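Long-range contacts in oxygen-independent coproporphyrinogen III oxidase (Escherichia coli, PDB 1OLT), which catalyses the anaerobic, S-adenosylmethionine-dependent oxidative decarboxylation of two propionate groups of coproporphyrinogen III to the vinyl groups of protoporphyrinogen IX in haem biosynthesis: residues L30-D35 against L357-A362; Q39-A44 against S330-C335; L86-Q91 against Q345-V350. All coordinates share one frame; numbering follows the deposited sequence.

Overall arrangement
The three contacts illustrate how distant parts of a radical SAM protein meet in and beside one small antiparallel sheet. Interactions 1 and 2 have centres about 11 Å apart and reach that sheet at its outermost strands, 357-362 and 329-332, with strand 335-339 between them; they also touch directly, as Leu-357 packs on Phe-41. Interaction 3 is centred about 20 Å from each. Along the sequence, interactions 2 and 3 are nested inside the loop closed by interaction 1 and cross, their segments alternating. Interactions 1 and 2 hold the N-terminal region on the sheet that carries the S-adenosylmethionine-binding Ile-329; interaction 3 sets helix 343-353, which leads into its last strand, against a helix of the radical SAM core.

Interaction 1: L30-D35 against L357-A362; sequences LEFSED and LWRGIA
Ser-33 and Gly-360 form an isolated antiparallel bridge, a hydrogen-bonded pair through which segment 30-35, 3-10 at its start and loop beyond, borders strand 357-362. Ser-33 N gives to Gly-360 O at 2.9 Å, nearly straight at 170°, and Gly-360 N returns a bond to Ser-33 O at 3.0 Å. Ser-33 OG accepts from Asp-35 N in an ST turn.

Arg-359 runs its long side chain across the loop at Phe-32. Its CB lies 3.4 Å from Ser-33 O; CG and CD then run past Phe-32 CB, CD at 3.8 Å, and NE arrives at the edge of the Phe-32 ring. CZ and NH1 still pass Phe-32 CB, and NH2 hydrogen-bonds Gln-338 OE1. With CG between backbone N and carbonyl carbon (chi1 56°) and the chain extended to NE, the guanidinium has Trp-358 CH2 over one face and Phe-32 CD2 over the opposite one, both toward the rim, the phenylalanine ring turned 74° from its plane. Glu-34 CG lies 3.7 Å from Trp-358 NE1. Replacing Trp-358 by an alanine would probably uncover one guanidinium face and leave the Glu-34 chain freer to turn.

Trp-358 and Arg-359 both face Gln-338 in a classic beta bulge. The loop thus lies beside an outermost strand of the three-stranded sheet, just ahead of helix 38-45, with Phe-32 also touching Tyr-336 of strand 335-339.

Interaction 2: Q39-A44 against S330-C335; sequences QAFLQA and SMIGDC
Ala-44 is the small knob of this contact, its methyl pressed into the bend of the tight beta hairpin that joins strands 329-332 and 335-339 through Gly-333 and Asp-334. Ile-332 O lies 3.4 Å from Ala-44 CB on the floor of that hollow, and Cys-335 SG closes in on the same methyl at 3.7 Å. The turn keeps its shape through a reciprocal pair of backbone bonds between Ile-332 and Cys-335. Gly-333 comes right up against the end of the helical segment, where its CA makes a CH...O contact with Ala-44 O at 3.5 Å. Gly-333, lacking a side chain, lets the backbones come this close.

The second bump is Phe-41, three residues back along the helix. With chi1 at -176° placing CG opposite the backbone N, the ring swings toward the strand until CE1 and CZ both meet Ile-332 CD1, each at 4.1 Å. Ile-332 therefore fills the gap between the two helix residues: CD1 reaches the phenylalanine, while CG2 lies 3.6 Å from Ala-44 O. Ser-330 OG stands at the edge of the Phe-41 ring, but hydrogen-bonds Gly-323 N.

Leu-322 and Ala-337 also touch Phe-41, which places helix 38-45 against strands 320-324, 329-332 and 335-339. Apolar groups meet one another and backbone carbonyl oxygens, with one CH...O contact, so the junction rests on fit of shape.

Interaction 3: L86-Q91 against Q345-V350; sequences LDALEQ and QYYQQV
Ala-88 meets two tyrosines across a pair of helices whose segment axes approach to 10.0 Å and cross at 42°. The apolar contacts centre on its methyl. Tyr-347 presents its ring edge, with CE1 at 3.7 Å from Ala-88 CB and CD1 equally near, while Tyr-346 brings CE2 to 3.8 Å from the same carbon. These rings come from successive residues, yet both reach the opposite helix: Tyr-346 has CG trans to the backbone N (chi1 170°), whereas Tyr-347 has it trans to the carbonyl carbon (chi1 -76°). Val-350 extends the row one turn further on. Its CG1 touches Gln-91 CB at 3.7 Å, and its CG2 lies over one face of the Tyr-346 ring, so that the valine packs against its own helix as well as the neighbouring one.

Contacts between polar and apolar atoms form a second group. Val-350 CG1 sits 3.5 Å from Ala-88 O, and Leu-89 CD2 is 3.5 Å from Tyr-346 OH, the leucine and tyrosine side chains crossing at about a right angle. Tyr-346 OH hydrogen-bonds Glu-92 OE1, across on helix 80-96, just past residue 91.

On its other flank, helix 80-96 is joined to helix 120-133 by salt bridges from Asp-87 and Glu-90 to Arg-125, with Leu-89 touching Leu-126. The chemistry thus divides by position: a buried, mainly apolar seam between the helices needs little polar pairing, whereas the Tyr-346 hydroxyl, carried across it, is satisfied by a carboxylate that probably also helps to fix the ring.

Interaction 1: L30-D35 against L357-A362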
ATOM      1  N   LEU A  30      16.012  -0.027  -1.116  1.00 20.01           N
ATOM      2  CA  LEU A  30      17.456   0.196  -0.866  1.00 19.78           C
ATOM      3  C   LEU A  30      18.325  -0.447  -1.946  1.00 18.89           C
ATOM      4  O   LEU A  30      19.406   0.057  -2.258  1.00 18.60           O
ATOM      5  CB  LEU A  30      17.924  -0.400   0.459  1.00 20.64           C
ATOM      6  CG  LEU A  30      17.341   0.077   1.766  1.00 22.53           C
ATOM      7  CD1 LEU A  30      17.982  -0.744   2.917  1.00 25.16           C
ATOM      8  CD2 LEU A  30      17.576   1.564   1.914  1.00 24.58           C
ATOM      9  N   GLU A  31      17.855  -1.564  -2.508  1.00 17.24           N
ATOM     10  CA  GLU A  31      18.630  -2.295  -3.495  1.00 15.81           C
ATOM     11  C   GLU A  31      18.441  -1.830  -4.945  1.00 14.21           C
ATOM     12  O   GLU A  31      19.057  -2.391  -5.823  1.00 13.67           O
ATOM     13  CB  GLU A  31      18.307  -3.776  -3.386  1.00 16.16           C
ATOM     14  CG  GLU A  31      18.426  -4.346  -1.969  1.00 17.45           C
ATOM     15  CD  GLU A  31      19.712  -3.964  -1.219  1.00 18.61           C
ATOM     16  OE1 GLU A  31      20.816  -3.803  -1.831  1.00 17.39           O
ATOM     17  OE2 GLU A  31      19.610  -3.831   0.023  1.00 22.64           O
ATOM     18  N   PHE A  32      17.599  -0.827  -5.195  1.00 12.45           N
ATOM     19  CA  PHE A  32      17.347  -0.373  -6.577  1.00 11.73           C
ATOM     20  C   PHE A  32      18.603   0.352  -7.047  1.00 11.59           C
ATOM     21  O   PHE A  32      19.194   1.068  -6.287  1.00 11.55           O
ATOM     22  CB  PHE A  32      16.117   0.579  -6.696  1.00 10.94           C
ATOM     23  CG  PHE A  32      14.755  -0.070  -6.428  1.00  8.98           C
ATOM     24  CD1 PHE A  32      14.614  -1.382  -6.020  1.00  8.62           C
ATOM     25  CD2 PHE A  32      13.603   0.697  -6.532  1.00  9.37           C
ATOM     26  CE1 PHE A  32      13.338  -1.918  -5.744  1.00  7.65           C
ATOM     27  CE2 PHE A  32      12.336   0.157  -6.270  1.00  8.02           C
ATOM     28  CZ  PHE A  32      12.218  -1.161  -5.888  1.00  7.69           C
ATOM     29  N   SER A  33      19.007   0.153  -8.292  1.00 12.01           N
ATOM     30  CA  SER A  33      20.210   0.749  -8.812  1.00 12.85           C
ATOM     31  C   SER A  33      19.954   1.491 -10.148  1.00 15.23           C
ATOM     32  O   SER A  33      19.209   1.048 -10.998  1.00 13.08           O
ATOM     33  CB  SER A  33      21.251  -0.341  -9.003  1.00 13.11           C
ATOM     34  OG  SER A  33      22.194   0.009  -9.982  1.00 10.31           O
ATOM     35  N   GLU A  34      20.633   2.608 -10.326  1.00 18.80           N
ATOM     36  CA  GLU A  34      20.497   3.430 -11.525  1.00 22.43           C
ATOM     37  C   GLU A  34      21.118   2.781 -12.741  1.00 23.37           C
ATOM     38  O   GLU A  34      20.938   3.263 -13.835  1.00 25.22           O
ATOM     39  CB  GLU A  34      21.066   4.820 -11.279  1.00 23.50           C
ATOM     40  CG  GLU A  34      20.290   5.569 -10.192  1.00 27.78           C
ATOM     41  CD  GLU A  34      20.831   6.970  -9.912  1.00 34.91           C
ATOM     42  OE1 GLU A  34      21.412   7.567 -10.836  1.00 38.20           O
ATOM     43  OE2 GLU A  34      20.674   7.465  -8.759  1.00 39.44           O
ATOM     44  N   ASP A  35      21.826   1.675 -12.531  1.00 24.20           N
ATOM     45  CA  ASP A  35      22.409   0.889 -13.594  1.00 24.87           C
ATOM     46  C   ASP A  35      21.377   0.084 -14.363  1.00 23.43           C
ATOM     47  O   ASP A  35      21.617  -0.292 -15.485  1.00 22.71           O
ATOM     48  CB  ASP A  35      23.443  -0.065 -12.989  1.00 26.40           C
ATOM     49  CG  ASP A  35      24.744   0.659 -12.550  1.00 30.61           C
ATOM     50  OD1 ASP A  35      25.018   1.779 -13.085  1.00 34.89           O
ATOM     51  OD2 ASP A  35      25.548   0.165 -11.700  1.00 35.09           O
ATOM     52  N   LEU A 357      12.171   6.162 -16.559  1.00 12.98           N
ATOM     53  CA  LEU A 357      12.877   5.087 -15.839  1.00 13.55           C
ATOM     54  C   LEU A 357      14.148   5.611 -15.222  1.00 13.42           C
ATOM     55  O   LEU A 357      15.014   6.149 -15.917  1.00 13.38           O
ATOM     56  CB  LEU A 357      13.195   3.897 -16.753  1.00 14.38           C
ATOM     57  CG  LEU A 357      14.018   2.768 -16.109  1.00 14.61           C
ATOM     58  CD1 LEU A 357      13.310   2.100 -15.047  1.00 14.56           C
ATOM     59  CD2 LEU A 357      14.377   1.746 -17.191  1.00 19.55           C
ATOM     60  N   TRP A 358      14.254   5.428 -13.913  1.00 13.52           N
ATOM     61  CA  TRP A 358      15.355   5.948 -13.099  1.00 13.67           C
ATOM     62  C   TRP A 358      16.260   4.838 -12.575  1.00 14.31           C
ATOM     63  O   TRP A 358      17.478   4.847 -12.781  1.00 14.33           O
ATOM     64  CB  TRP A 358      14.767   6.722 -11.938  1.00 13.21           C
ATOM     65  CG  TRP A 358      15.725   7.238 -10.958  1.00 14.65           C
ATOM     66  CD1 TRP A 358      16.983   7.685 -11.196  1.00 17.19           C
ATOM     67  CD2 TRP A 358      15.499   7.391  -9.573  1.00 18.10           C
ATOM     68  NE1 TRP A 358      17.557   8.112 -10.028  1.00 18.06           N
ATOM     69  CE2 TRP A 358      16.685   7.917  -9.007  1.00 19.61           C
ATOM     70  CE3 TRP A 358      14.410   7.130  -8.731  1.00 18.46           C
ATOM     71  CZ2 TRP A 358      16.818   8.169  -7.651  1.00 22.97           C
ATOM     72  CZ3 TRP A 358      14.516   7.406  -7.387  1.00 21.72           C
ATOM     73  CH2 TRP A 358      15.728   7.917  -6.845  1.00 24.07           C
ATOM     74  N   ARG A 359      15.672   3.904 -11.853  1.00 15.17           N
ATOM     75  CA  ARG A 359      16.446   2.848 -11.228  1.00 15.87           C
ATOM     76  C   ARG A 359      15.614   1.601 -11.058  1.00 15.51           C
ATOM     77  O   ARG A 359      14.409   1.637 -11.222  1.00 14.90           O
ATOM     78  CB  ARG A 359      16.942   3.309  -9.866  1.00 15.81           C
ATOM     79  CG  ARG A 359      15.837   3.765  -8.971  1.00 18.75           C
ATOM     80  CD  ARG A 359      16.319   4.255  -7.575  1.00 21.01           C
ATOM     81  NE  ARG A 359      15.231   4.441  -6.660  1.00 26.91           N
ATOM     82  CZ  ARG A 359      15.340   4.454  -5.322  1.00 32.61           C
ATOM     83  NH1 ARG A 359      16.514   4.250  -4.754  1.00 33.55           N
ATOM     84  NH2 ARG A 359      14.258   4.665  -4.542  1.00 31.66           N
ATOM     85  N   GLY A 360      16.274   0.488 -10.742  1.00 14.76           N
ATOM     86  CA  GLY A 360      15.554  -0.742 -10.483  1.00 15.06           C
ATOM     87  C   GLY A 360      16.466  -1.915 -10.199  1.00 15.39           C
ATOM     88  O   GLY A 360      17.659  -1.740  -9.985  1.00 15.31           O
ATOM     89  N   ILE A 361      15.889  -3.120 -10.196  0.50 14.76           N
ATOM     90  CA  ILE A 361      16.630  -4.365  -9.956  0.50 13.89           C
ATOM     91  C   ILE A 361      16.035  -5.542 -10.728  0.50 13.84           C
ATOM     92  O   ILE A 361      14.820  -5.707 -10.758  0.50 13.44           O
ATOM     93  CB  ILE A 361      16.600  -4.710  -8.434  0.50 13.53           C
ATOM     94  CG1 ILE A 361      17.469  -5.979  -8.128  0.50 13.61           C
ATOM     95  CG2 ILE A 361      15.212  -4.929  -7.961  0.50 12.38           C
ATOM     96  CD1 ILE A 361      18.169  -5.856  -6.854  0.50 13.46           C
ATOM     97  N   ALA A 362      16.894  -6.376 -11.302  1.00 14.14           N
ATOM     98  CA  ALA A 362      16.477  -7.658 -11.860  1.00 13.88           C
ATOM     99  C   ALA A 362      16.718  -8.653 -10.733  1.00 12.78           C
ATOM    100  O   ALA A 362      17.840  -8.838 -10.341  1.00 14.12           O
ATOM    101  CB  ALA A 362      17.334  -8.021 -13.061  1.00 14.18           C
TER

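Interaction 2: Q39-A44 against S330-C335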
ATOM      1  N   GLN A  39      17.069  -1.499 -21.389  0.70 18.79           N
ATOM      2  CA  GLN A  39      16.990  -2.807 -21.971  0.70 19.52           C
ATOM      3  C   GLN A  39      16.444  -3.788 -20.908  0.70 19.51           C
ATOM      4  O   GLN A  39      15.692  -4.706 -21.221  0.70 22.35           O
ATOM      5  CB  GLN A  39      18.363  -3.221 -22.640  0.70 19.84           C
ATOM      6  CG  GLN A  39      18.729  -2.335 -23.896  0.70 20.67           C
ATOM      7  CD  GLN A  39      17.623  -2.307 -24.972  0.70 21.06           C
ATOM      8  OE1 GLN A  39      17.256  -3.363 -25.493  0.70 22.34           O
ATOM      9  NE2 GLN A  39      17.103  -1.116 -25.295  0.70 17.20           N
ATOM     10  N   ALA A  40      16.886  -3.629 -19.658  1.00 19.10           N
ATOM     11  CA  ALA A  40      16.503  -4.585 -18.617  1.00 18.10           C
ATOM     12  C   ALA A  40      15.022  -4.501 -18.491  1.00 16.94           C
ATOM     13  O   ALA A  40      14.345  -5.495 -18.322  1.00 16.28           O
ATOM     14  CB  ALA A  40      17.170  -4.249 -17.280  1.00 18.72           C
ATOM     15  N   PHE A  41      14.495  -3.288 -18.657  1.00 14.94           N
ATOM     16  CA  PHE A  41      13.082  -3.090 -18.569  1.00 15.11           C
ATOM     17  C   PHE A  41      12.365  -3.827 -19.697  1.00 14.96           C
ATOM     18  O   PHE A  41      11.334  -4.466 -19.494  1.00 14.52           O
ATOM     19  CB  PHE A  41      12.738  -1.561 -18.596  1.00 14.52           C
ATOM     20  CG  PHE A  41      11.333  -1.275 -18.411  1.00 14.09           C
ATOM     21  CD1 PHE A  41      10.797  -1.270 -17.156  1.00 16.90           C
ATOM     22  CD2 PHE A  41      10.510  -1.017 -19.483  1.00 15.65           C
ATOM     23  CE1 PHE A  41       9.442  -0.983 -16.946  1.00 17.62           C
ATOM     24  CE2 PHE A  41       9.131  -0.736 -19.298  1.00 18.23           C
ATOM     25  CZ  PHE A  41       8.605  -0.717 -18.044  1.00 17.62           C
ATOM     26  N   LEU A  42      12.879  -3.685 -20.896  1.00 14.96           N
ATOM     27  CA  LEU A  42      12.245  -4.341 -22.034  1.00 16.01           C
ATOM     28  C   LEU A  42      12.329  -5.876 -21.901  1.00 15.94           C
ATOM     29  O   LEU A  42      11.364  -6.545 -22.220  1.00 16.52           O
ATOM     30  CB  LEU A  42      12.872  -3.883 -23.327  1.00 16.55           C
ATOM     31  CG  LEU A  42      12.662  -2.383 -23.587  1.00 15.06           C
ATOM     32  CD1 LEU A  42      13.371  -2.053 -24.910  1.00 18.51           C
ATOM     33  CD2 LEU A  42      11.226  -1.999 -23.681  1.00 16.82           C
ATOM     34  N   GLN A  43      13.449  -6.404 -21.411  1.00 15.70           N
ATOM     35  CA  GLN A  43      13.553  -7.850 -21.142  1.00 16.96           C
ATOM     36  C   GLN A  43      12.526  -8.283 -20.104  1.00 16.24           C
ATOM     37  O   GLN A  43      11.967  -9.371 -20.215  1.00 15.62           O
ATOM     38  CB  GLN A  43      14.940  -8.230 -20.628  1.00 17.44           C
ATOM     39  CG  GLN A  43      16.006  -8.220 -21.659  1.00 22.07           C
ATOM     40  CD  GLN A  43      17.382  -8.773 -21.106  1.00 28.80           C
ATOM     41  OE1 GLN A  43      17.438  -9.312 -19.976  1.00 33.17           O
ATOM     42  NE2 GLN A  43      18.463  -8.640 -21.909  1.00 28.70           N
ATOM     43  N   ALA A  44      12.233  -7.411 -19.111  1.00 15.80           N
ATOM     44  CA  ALA A  44      11.250  -7.741 -18.084  1.00 15.05           C
ATOM     45  C   ALA A  44       9.856  -7.818 -18.691  1.00 14.72           C
ATOM     46  O   ALA A  44       9.059  -8.724 -18.381  1.00 13.97           O
ATOM     47  CB  ALA A  44      11.276  -6.722 -16.974  1.00 15.71           C
ATOM     48  N   SER A 330       7.121  -0.114 -10.811  1.00 11.13           N
ATOM     49  CA  SER A 330       6.615  -1.225 -11.612  1.00 11.39           C
ATOM     50  C   SER A 330       7.213  -2.540 -11.056  1.00 12.07           C
ATOM     51  O   SER A 330       8.358  -2.526 -10.651  1.00 12.20           O
ATOM     52  CB  SER A 330       7.064  -1.074 -13.055  1.00 10.98           C
ATOM     53  OG  SER A 330       6.612   0.133 -13.652  1.00 12.22           O
ATOM     54  N   MET A 331       6.427  -3.625 -11.035  1.00 12.36           N
ATOM     55  CA  MET A 331       6.868  -4.965 -10.728  1.00 14.78           C
ATOM     56  C   MET A 331       6.523  -5.854 -11.934  1.00 14.12           C
ATOM     57  O   MET A 331       5.392  -6.278 -12.103  1.00 13.61           O
ATOM     58  CB  MET A 331       6.162  -5.465  -9.496  1.00 15.66           C
ATOM     59  CG  MET A 331       6.523  -4.560  -8.355  1.00 24.15           C
ATOM     60  SD  MET A 331       5.797  -4.900  -6.704  1.00 38.38           S
ATOM     61  CE  MET A 331       3.912  -5.285  -7.002  1.00 32.72           C
ATOM     62  N   ILE A 332       7.516  -6.100 -12.772  1.00 13.17           N
ATOM     63  CA  ILE A 332       7.274  -6.734 -14.042  1.00 13.56           C
ATOM     64  C   ILE A 332       8.342  -7.812 -14.302  1.00 13.08           C
ATOM     65  O   ILE A 332       9.512  -7.544 -14.222  1.00 12.70           O
ATOM     66  CB  ILE A 332       7.311  -5.682 -15.196  1.00 12.86           C
ATOM     67  CG1 ILE A 332       6.213  -4.600 -15.008  1.00 14.54           C
ATOM     68  CG2 ILE A 332       7.086  -6.349 -16.525  1.00 12.95           C
ATOM     69  CD1 ILE A 332       6.309  -3.519 -16.029  1.00 17.43           C
ATOM     70  N   GLY A 333       7.934  -8.976 -14.693  1.00 12.82           N
ATOM     71  CA  GLY A 333       8.884 -10.004 -15.148  1.00 13.84           C
ATOM     72  C   GLY A 333      10.096 -10.283 -14.226  1.00 13.89           C
ATOM     73  O   GLY A 333      11.221 -10.197 -14.665  1.00 12.79           O
ATOM     74  N   ASP A 334       9.821 -10.478 -12.947  1.00 15.22           N
ATOM     75  CA  ASP A 334      10.835 -10.577 -11.901  1.00 15.31           C
ATOM     76  C   ASP A 334      11.851  -9.400 -11.839  1.00 15.83           C
ATOM     77  O   ASP A 334      13.035  -9.606 -11.532  1.00 14.32           O
ATOM     78  CB  ASP A 334      11.533 -11.945 -11.936  1.00 16.98           C
ATOM     79  CG  ASP A 334      10.516 -13.114 -12.011  1.00 16.98           C
ATOM     80  OD1 ASP A 334       9.560 -13.239 -11.196  1.00 21.83           O
ATOM     81  OD2 ASP A 334      10.533 -13.858 -12.937  1.00 19.49           O
ATOM     82  N   CYS A 335      11.361  -8.176 -12.114  1.00 15.55           N
ATOM     83  CA  CYS A 335      12.153  -6.973 -11.918  1.00 16.91           C
ATOM     84  C   CYS A 335      11.325  -5.917 -11.219  1.00 15.49           C
ATOM     85  O   CYS A 335      10.112  -5.942 -11.275  1.00 15.88           O
ATOM     86  CB  CYS A 335      12.687  -6.373 -13.239  1.00 17.11           C
ATOM     87  SG  CYS A 335      13.685  -7.464 -14.216  1.00 25.87           S
TER

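Interaction 3: L86-Q91 against Q345-V350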
ATOM      1  N   LEU A  86      -0.670  15.876 -16.460  1.00 11.26           N
ATOM      2  CA  LEU A  86      -1.370  15.026 -17.388  1.00 12.06           C
ATOM      3  C   LEU A  86      -0.817  15.146 -18.801  1.00 12.48           C
ATOM      4  O   LEU A  86      -0.838  14.145 -19.535  1.00 11.84           O
ATOM      5  CB  LEU A  86      -2.885  15.298 -17.418  1.00 12.98           C
ATOM      6  CG  LEU A  86      -3.754  14.915 -16.223  1.00 18.62           C
ATOM      7  CD1 LEU A  86      -5.253  14.870 -16.505  1.00 21.95           C
ATOM      8  CD2 LEU A  86      -3.354  13.738 -15.635  1.00 22.93           C
ATOM      9  N   ASP A  87      -0.239  16.294 -19.173  1.00 11.87           N
ATOM     10  CA  ASP A  87       0.466  16.376 -20.467  1.00 12.09           C
ATOM     11  C   ASP A  87       1.619  15.364 -20.475  1.00 11.60           C
ATOM     12  O   ASP A  87       1.866  14.723 -21.486  1.00 11.24           O
ATOM     13  CB  ASP A  87       1.008  17.761 -20.792  1.00 10.30           C
ATOM     14  CG  ASP A  87      -0.070  18.769 -21.066  1.00 14.39           C
ATOM     15  OD1 ASP A  87      -1.208  18.405 -21.430  1.00 11.43           O
ATOM     16  OD2 ASP A  87       0.158  20.021 -20.958  1.00 15.33           O
ATOM     17  N   ALA A  88       2.353  15.286 -19.373  1.00 12.19           N
ATOM     18  CA  ALA A  88       3.501  14.366 -19.256  1.00 12.98           C
ATOM     19  C   ALA A  88       3.069  12.899 -19.188  1.00 12.47           C
ATOM     20  O   ALA A  88       3.668  12.064 -19.814  1.00 13.19           O
ATOM     21  CB  ALA A  88       4.332  14.710 -18.069  1.00 14.66           C
ATOM     22  N   LEU A  89       2.020  12.617 -18.447  1.00 13.10           N
ATOM     23  CA  LEU A  89       1.428  11.275 -18.360  1.00 13.14           C
ATOM     24  C   LEU A  89       0.943  10.805 -19.723  1.00 11.94           C
ATOM     25  O   LEU A  89       1.218   9.652 -20.110  1.00 11.04           O
ATOM     26  CB  LEU A  89       0.273  11.205 -17.386  1.00 12.34           C
ATOM     27  CG  LEU A  89       0.609  11.161 -15.903  1.00 15.96           C
ATOM     28  CD1 LEU A  89      -0.707  11.256 -15.168  1.00 16.66           C
ATOM     29  CD2 LEU A  89       1.317   9.817 -15.605  1.00 20.30           C
ATOM     30  N   GLU A  90       0.316  11.691 -20.479  1.00 10.83           N
ATOM     31  CA  GLU A  90      -0.040  11.361 -21.868  1.00 11.71           C
ATOM     32  C   GLU A  90       1.174  10.836 -22.678  1.00 10.84           C
ATOM     33  O   GLU A  90       1.085   9.852 -23.397  1.00 11.54           O
ATOM     34  CB  GLU A  90      -0.647  12.564 -22.596  1.00 12.09           C
ATOM     35  CG  GLU A  90      -0.965  12.283 -24.076  1.00 11.75           C
ATOM     36  CD  GLU A  90      -1.734  13.433 -24.794  1.00 15.75           C
ATOM     37  OE1 GLU A  90      -1.764  14.579 -24.300  1.00 12.53           O
ATOM     38  OE2 GLU A  90      -2.260  13.209 -25.934  1.00 14.85           O
ATOM     39  N   GLN A  91       2.276  11.540 -22.598  1.00 10.88           N
ATOM     40  CA  GLN A  91       3.475  11.158 -23.334  1.00 11.74           C
ATOM     41  C   GLN A  91       4.043   9.815 -22.763  1.00 11.36           C
ATOM     42  O   GLN A  91       4.380   8.898 -23.520  1.00  9.98           O
ATOM     43  CB  GLN A  91       4.516  12.248 -23.298  1.00 12.07           C
ATOM     44  CG  GLN A  91       4.174  13.542 -24.105  1.00 13.87           C
ATOM     45  CD  GLN A  91       3.718  13.267 -25.489  1.00 15.97           C
ATOM     46  OE1 GLN A  91       4.282  12.411 -26.140  1.00 16.88           O
ATOM     47  NE2 GLN A  91       2.603  13.893 -25.909  1.00 13.28           N
ATOM     48  N   GLN A 345      12.778  16.087 -12.910  0.80 15.44           N
ATOM     49  CA  GLN A 345      13.578  15.110 -13.793  0.80 15.43           C
ATOM     50  C   GLN A 345      12.550  14.085 -14.411  0.80 14.14           C
ATOM     51  O   GLN A 345      12.813  13.546 -15.494  0.80 13.82           O
ATOM     52  CB  GLN A 345      14.763  14.312 -13.045  0.80 16.65           C
ATOM     53  CG  GLN A 345      15.834  15.277 -12.310  0.80 22.77           C
ATOM     54  CD  GLN A 345      16.631  15.993 -13.307  0.80 29.67           C
ATOM     55  OE1 GLN A 345      16.722  17.226 -13.273  0.80 39.01           O
ATOM     56  NE2 GLN A 345      17.199  15.247 -14.245  0.80 35.59           N
ATOM     57  N   TYR A 346      11.422  13.809 -13.726  1.00 13.27           N
ATOM     58  CA  TYR A 346      10.399  13.068 -14.398  1.00 13.78           C
ATOM     59  C   TYR A 346      10.009  13.792 -15.719  1.00 13.62           C
ATOM     60  O   TYR A 346      10.021  13.204 -16.767  1.00 14.13           O
ATOM     61  CB  TYR A 346       9.193  12.906 -13.432  1.00 13.04           C
ATOM     62  CG  TYR A 346       7.963  12.336 -14.116  1.00 13.01           C
ATOM     63  CD1 TYR A 346       7.828  10.967 -14.330  1.00 13.59           C
ATOM     64  CD2 TYR A 346       6.946  13.145 -14.557  1.00 12.76           C
ATOM     65  CE1 TYR A 346       6.723  10.452 -15.005  1.00 14.03           C
ATOM     66  CE2 TYR A 346       5.849  12.627 -15.249  1.00 11.08           C
ATOM     67  CZ  TYR A 346       5.739  11.288 -15.460  1.00 12.58           C
ATOM     68  OH  TYR A 346       4.647  10.772 -16.129  1.00 14.31           O
ATOM     69  N   TYR A 347       9.713  15.083 -15.653  1.00 13.35           N
ATOM     70  CA  TYR A 347       9.316  15.841 -16.824  1.00 13.37           C
ATOM     71  C   TYR A 347      10.379  15.858 -17.878  1.00 13.37           C
ATOM     72  O   TYR A 347      10.107  15.592 -19.050  1.00 13.07           O
ATOM     73  CB  TYR A 347       8.992  17.291 -16.460  1.00 13.75           C
ATOM     74  CG  TYR A 347       7.684  17.534 -15.773  1.00 12.73           C
ATOM     75  CD1 TYR A 347       6.593  16.724 -15.992  1.00 15.66           C
ATOM     76  CD2 TYR A 347       7.510  18.631 -14.974  1.00 16.14           C
ATOM     77  CE1 TYR A 347       5.380  16.976 -15.394  1.00 18.07           C
ATOM     78  CE2 TYR A 347       6.250  18.897 -14.320  1.00 16.04           C
ATOM     79  CZ  TYR A 347       5.213  18.087 -14.556  1.00 16.29           C
ATOM     80  OH  TYR A 347       3.998  18.294 -14.016  1.00 11.63           O
ATOM     81  N   GLN A 348      11.594  16.148 -17.475  1.00 14.14           N
ATOM     82  CA  GLN A 348      12.699  16.232 -18.403  1.00 14.80           C
ATOM     83  C   GLN A 348      12.957  14.903 -19.113  1.00 14.01           C
ATOM     84  O   GLN A 348      13.157  14.876 -20.340  1.00 11.11           O
ATOM     85  CB  GLN A 348      13.975  16.761 -17.710  1.00 16.10           C
ATOM     86  CG  GLN A 348      15.107  17.075 -18.674  1.00 22.79           C
ATOM     87  CD  GLN A 348      16.372  17.626 -17.946  1.00 30.14           C
ATOM     88  OE1 GLN A 348      16.262  18.500 -17.071  1.00 36.88           O
ATOM     89  NE2 GLN A 348      17.537  17.115 -18.302  1.00 36.20           N
ATOM     90  N   GLN A 349      12.931  13.796 -18.382  1.00 12.78           N
ATOM     91  CA  GLN A 349      13.186  12.521 -19.061  1.00 12.67           C
ATOM     92  C   GLN A 349      12.002  12.087 -19.938  1.00 12.36           C
ATOM     93  O   GLN A 349      12.192  11.563 -21.032  1.00 12.23           O
ATOM     94  CB  GLN A 349      13.577  11.437 -18.047  1.00 12.39           C
ATOM     95  CG  GLN A 349      14.261  10.244 -18.714  1.00 14.26           C
ATOM     96  CD  GLN A 349      14.610   9.117 -17.711  1.00 17.29           C
ATOM     97  OE1 GLN A 349      15.127   9.404 -16.668  1.00 18.11           O
ATOM     98  NE2 GLN A 349      14.351   7.850 -18.074  1.00 15.45           N
ATOM     99  N   VAL A 350      10.763  12.339 -19.503  1.00 12.57           N
ATOM    100  CA  VAL A 350       9.628  11.985 -20.343  1.00 13.67           C
ATOM    101  C   VAL A 350       9.718  12.781 -21.668  1.00 15.28           C
ATOM    102  O   VAL A 350       9.537  12.229 -22.761  1.00 14.66           O
ATOM    103  CB  VAL A 350       8.323  12.219 -19.652  1.00 13.56           C
ATOM    104  CG1 VAL A 350       7.120  12.193 -20.610  1.00 14.02           C
ATOM    105  CG2 VAL A 350       8.121  11.177 -18.559  1.00 14.65           C
TER